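Local coordinates for antibiotic biosynthesis monooxygenase family protein (PDB 2BBE), which is of unknown function but may act as a monooxygenase, at residues A[32-37]-A[62-67]; A[48-53]-A[75-80]. One frame throughout, in Å; residues are numbered along the deposited sequence. Where two conformers were deposited one is given.

Contact 1: A[32-37]-A[62-67]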
# COMPACT_ATOMS: atom_id res chain seq x y z
N ALA A 32 14.62 17.67 2.92
CA ALA A 32 15.85 16.87 3.04
C ALA A 32 16.01 16.17 4.40
O ALA A 32 16.36 14.98 4.46
CB ALA A 32 17.08 17.70 2.70
N ALA A 33 15.73 16.91 5.48
CA ALA A 33 15.85 16.41 6.85
C ALA A 33 14.87 15.26 7.09
O ALA A 33 15.23 14.21 7.67
CB ALA A 33 15.60 17.54 7.86
N LEU A 34 13.63 15.44 6.63
CA LEU A 34 12.60 14.38 6.77
C LEU A 34 12.92 13.19 5.86
O LEU A 34 12.76 12.03 6.26
CB LEU A 34 11.20 14.95 6.48
CG LEU A 34 10.68 15.94 7.56
CD1 LEU A 34 9.48 16.72 7.04
CD2 LEU A 34 10.33 15.22 8.88
N ALA A 35 13.36 13.46 4.63
CA ALA A 35 13.64 12.36 3.71
C ALA A 35 14.79 11.50 4.22
O ALA A 35 14.84 10.29 3.93
CB ALA A 35 13.93 12.87 2.29
N SER A 36 15.72 12.11 4.96
CA SER A 36 16.88 11.38 5.49
C SER A 36 16.45 10.27 6.48
O SER A 36 17.21 9.31 6.71
CB SER A 36 17.88 12.34 6.16
OG SER A 36 17.36 12.73 7.43
N LEU A 37 15.25 10.41 7.05
CA LEU A 37 14.73 9.43 8.02
C LEU A 37 14.16 8.18 7.37
O LEU A 37 13.95 7.17 8.04
CB LEU A 37 13.62 10.06 8.90
CG LEU A 37 13.95 11.37 9.62
CD1 LEU A 37 12.72 11.93 10.32
CD2 LEU A 37 15.13 11.18 10.59
N VAL A 62 5.24 19.99 4.73
CA VAL A 62 5.77 18.68 4.38
C VAL A 62 5.17 17.68 5.40
O VAL A 62 5.21 17.96 6.61
CB VAL A 62 7.32 18.67 4.45
CG1 VAL A 62 7.88 17.42 3.80
CG2 VAL A 62 7.91 19.93 3.73
N THR A 63 4.63 16.56 4.93
CA THR A 63 3.83 15.67 5.80
C THR A 63 4.19 14.20 5.62
O THR A 63 4.26 13.71 4.49
CB THR A 63 2.32 15.87 5.50
OG1 THR A 63 1.97 17.23 5.78
CG2 THR A 63 1.41 14.90 6.30
N PHE A 64 4.40 13.50 6.74
CA PHE A 64 4.54 12.05 6.72
C PHE A 64 3.19 11.35 6.90
O PHE A 64 2.40 11.71 7.78
CB PHE A 64 5.50 11.57 7.85
CG PHE A 64 6.92 11.36 7.41
CD1 PHE A 64 7.23 10.42 6.41
CD2 PHE A 64 7.97 12.08 8.01
CE1 PHE A 64 8.56 10.22 6.01
CE2 PHE A 64 9.29 11.87 7.62
CZ PHE A 64 9.58 10.96 6.61
N VAL A 65 2.98 10.32 6.09
CA VAL A 65 1.83 9.43 6.22
C VAL A 65 2.41 8.06 6.55
O VAL A 65 3.19 7.49 5.77
CB VAL A 65 1.01 9.40 4.91
CG1 VAL A 65 -0.02 8.22 4.92
CG2 VAL A 65 0.32 10.79 4.72
N GLU A 66 2.04 7.54 7.72
CA GLU A 66 2.75 6.40 8.30
C GLU A 66 1.77 5.32 8.75
O GLU A 66 0.60 5.62 9.05
CB GLU A 66 3.55 6.86 9.55
CG GLU A 66 4.32 8.19 9.40
CD GLU A 66 4.98 8.65 10.71
OE1 GLU A 66 4.99 7.89 11.71
OE2 GLU A 66 5.51 9.79 10.73
N LYS A 67 2.28 4.09 8.82
CA LYS A 67 1.54 2.95 9.39
C LYS A 67 2.52 1.95 10.00
O LYS A 67 3.56 1.63 9.40
CB LYS A 67 0.64 2.27 8.34
CG LYS A 67 -0.50 1.42 8.93
CD LYS A 67 -1.31 0.63 7.87
CE LYS A 67 -2.22 1.52 7.00
NZ LYS A 67 -3.07 0.71 6.00
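Leu34, on helix 27-35, sets its two methyl groups against two residues of strand 61-68. CD1 of Leu34 lies 3.7 Å from CG1 of Val62. CD2 of Leu34 lies 3.7 Å from CE2 of Phe64, and CB of Leu34 is 3.8 Å from the same ring carbon of Phe64. One leucine thus spans two strand residues whose side chains rise from the same side of the sheet. Its CG stands anti to the carbonyl carbon (chi1 -69°), and its branch divides the two methyls between the valine and the ring. In both pairs the side chains run past each other in opposite directions. Leu37, three residues further on, adds a looser touch: its CD1 is 4.4 Å from CE2 of Phe64 and approaches the ring obliquely.

The second kind of contact involves a backbone oxygen. The O of Leu34 meets the edge of the Phe64 ring, close to its plane, with CZ 3.4 Å away. The same oxygen accepts a backbone hydrogen bond from the N of Leu37 (3.1 Å). The aromatic C-H edge is therefore a secondary neighbour of a carbonyl that already has a partner.

Other parts of the chain surround the contact. Phe64 also stacks on Tyr50 of the neighbouring strand. Tyr86 of helix 81-94 touches Leu34, and Ile83 of the same helix touches Leu37.

This is helix-on-sheet packing in the ferredoxin-like alpha/beta fold of the dimeric alpha/beta barrel clan. All four residues that touch are buried. The link between helix and strand is mainly apolar, with the weakly polar ring edge turned to a carbonyl oxygen, so shape and exclusion of water probably hold it more than directed bonds.

Contact 2: A[48-53]-A[75-80]. With SO4 (sulfate ion), chain C.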
# COMPACT_ATOMS: atom_id res chain seq x y z
N ILE A 48 5.08 -0.45 8.39
CA ILE A 48 4.30 -0.87 7.19
C ILE A 48 4.41 0.16 6.08
O ILE A 48 4.60 -0.18 4.91
CB ILE A 48 2.79 -1.11 7.54
CG1 ILE A 48 2.64 -2.25 8.55
CG2 ILE A 48 1.92 -1.33 6.26
CD1 ILE A 48 1.19 -2.34 9.17
N ARG A 49 4.35 1.43 6.48
CA ARG A 49 4.30 2.55 5.56
C ARG A 49 4.98 3.74 6.19
O ARG A 49 4.80 4.05 7.39
CB ARG A 49 2.83 2.90 5.20
CG ARG A 49 2.67 4.13 4.35
CD ARG A 49 1.17 4.48 4.11
NE ARG A 49 0.44 3.36 3.52
CZ ARG A 49 -0.88 3.19 3.62
NH1 ARG A 49 -1.62 4.07 4.29
NH2 ARG A 49 -1.46 2.15 3.03
N TYR A 50 5.77 4.43 5.38
CA TYR A 50 6.42 5.67 5.82
C TYR A 50 6.68 6.58 4.63
O TYR A 50 7.77 6.56 4.03
CB TYR A 50 7.72 5.32 6.54
CG TYR A 50 8.30 6.40 7.41
CD1 TYR A 50 7.62 6.86 8.55
CD2 TYR A 50 9.56 6.91 7.13
CE1 TYR A 50 8.18 7.84 9.39
CE2 TYR A 50 10.14 7.88 7.96
CZ TYR A 50 9.44 8.34 9.07
OH TYR A 50 10.04 9.27 9.86
N GLU A 51 5.65 7.35 4.28
CA GLU A 51 5.64 8.09 3.03
C GLU A 51 5.69 9.58 3.29
O GLU A 51 4.92 10.10 4.11
CB GLU A 51 4.37 7.76 2.24
CG GLU A 51 4.32 6.29 1.81
CD GLU A 51 3.01 5.95 1.11
OE1 GLU A 51 2.16 6.85 0.93
OE2 GLU A 51 2.86 4.77 0.74
N LEU A 52 6.60 10.26 2.60
CA LEU A 52 6.76 11.71 2.70
C LEU A 52 6.05 12.43 1.55
O LEU A 52 5.99 11.92 0.42
CB LEU A 52 8.27 12.06 2.71
CG LEU A 52 8.67 13.50 3.06
CD1 LEU A 52 8.14 13.92 4.47
CD2 LEU A 52 10.20 13.64 2.97
N ASN A 53 5.49 13.61 1.83
CA ASN A 53 4.60 14.30 0.91
C ASN A 53 4.81 15.82 1.03
O ASN A 53 4.97 16.34 2.16
CB ASN A 53 3.13 13.97 1.23
CG ASN A 53 2.87 12.46 1.33
OD1 ASN A 53 3.03 11.83 2.40
ND2 ASN A 53 2.49 11.87 0.22
N ASP A 75 5.93 3.18 19.03
CA ASP A 75 6.75 3.70 20.15
C ASP A 75 8.24 3.45 19.93
O ASP A 75 9.09 4.33 20.20
CB ASP A 75 6.28 3.09 21.48
CG ASP A 75 4.91 3.59 21.92
OD1 ASP A 75 4.40 4.60 21.37
OD2 ASP A 75 4.33 2.98 22.83
N GLU A 76 8.57 2.26 19.42
CA GLU A 76 9.96 1.91 19.07
C GLU A 76 10.52 2.90 18.03
O GLU A 76 11.64 3.39 18.17
CB GLU A 76 10.04 0.47 18.54
CG GLU A 76 11.47 -0.02 18.23
CD GLU A 76 11.58 -1.53 18.06
OE1 GLU A 76 10.65 -2.25 18.49
OE2 GLU A 76 12.60 -2.00 17.52
N HIS A 77 9.73 3.17 16.98
CA HIS A 77 10.09 4.13 15.95
C HIS A 77 10.38 5.51 16.56
O HIS A 77 11.41 6.12 16.25
CB HIS A 77 8.96 4.27 14.90
CG HIS A 77 9.10 5.49 14.03
ND1 HIS A 77 10.07 5.60 13.06
CD2 HIS A 77 8.39 6.64 14.00
CE1 HIS A 77 9.96 6.77 12.46
NE2 HIS A 77 8.95 7.42 13.01
N CYS A 78 9.46 5.99 17.40
CA CYS A 78 9.59 7.32 18.01
C CYS A 78 10.79 7.46 18.93
O CYS A 78 11.30 8.57 19.10
CB CYS A 78 8.30 7.72 18.75
SG CYS A 78 6.95 7.98 17.59
N ALA A 79 11.27 6.36 19.48
CA ALA A 79 12.45 6.38 20.37
C ALA A 79 13.78 6.21 19.63
O ALA A 79 14.83 6.24 20.26
CB ALA A 79 12.33 5.29 21.45
N LYS A 80 13.74 6.00 18.31
CA LYS A 80 14.98 5.86 17.53
C LYS A 80 15.82 7.14 17.58
O LYS A 80 15.25 8.24 17.51
CB LYS A 80 14.69 5.51 16.06
CG LYS A 80 14.06 4.13 15.81
CD LYS A 80 15.02 2.98 16.08
CE LYS A 80 15.49 2.31 14.79
NZ LYS A 80 16.43 1.16 15.08
S SO4 C . 18.73 3.62 17.59
O1 SO4 C . 17.95 4.59 18.33
O2 SO4 C . 18.11 2.30 17.77
O3 SO4 C . 18.81 3.90 16.15
O4 SO4 C . 20.08 3.58 18.16
O HOH W 1 8.29 10.03 12.13
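The rings of Tyr50 and His77 meet obliquely, with centroids 5.2 Å apart and planes at 70°. Tyr50 OH lies at the edge of the imidazole, near its plane, 3.6 Å from His77 CE1. On the tyrosine side, CE1 of the histidine sits obliquely to the phenol ring. A water lies in plane at the edge of both rings. It is hydrogen-bonded to Tyr50 OH at 3.0 Å and to His77 NE2 at 2.8 Å, and so bridges the two polar groups. With CG anti to the backbone N in both residues, each ring is carried out from its own backbone toward the other segment, where the two side chains cross at about a right angle.

The contact joins strand 47-55, at the edge of the sheet within this chain, to helix 71-78, in the layer that covers one side of the antiparallel sheet in this ferredoxin-like fold. Ile48 and Arg49 both face Lys67 in a classic beta bulge, just before Tyr50.

His77 ND1 is hydrogen-bonded to Glu44, so both imidazole nitrogens have partners. Ile83 of helix 81-94 touches both aromatic residues. At the N-cap of that helix, Lys80 NZ makes a weak 3.4 Å hydrogen bond to O2 of a sulfate, probably from the crystallisation liquor, which also binds Asp81 N.

Overall arrangement
The centres of the two contacts lie about 8 Å apart. Their segments alternate along the chain: 32-37, 48-53, 62-67, then 75-80. Both contacts reach the same four-stranded antiparallel sheet. Strand 47-55 of contact 2 is at its edge within this chain, and strand 61-68 of contact 1 pairs with it directly. Backbone hydrogen bonds probably link the two contacts, from Val65 N to Glu51 O and from Ile48 N to Lys67 O, both 2.8 Å. Together they fix helices from different parts of the chain to neighbouring strands on one face of the sheet. Strand 47-55 in turn carries the sheet into the second subunit, consistent with the dimeric alpha/beta barrel clan.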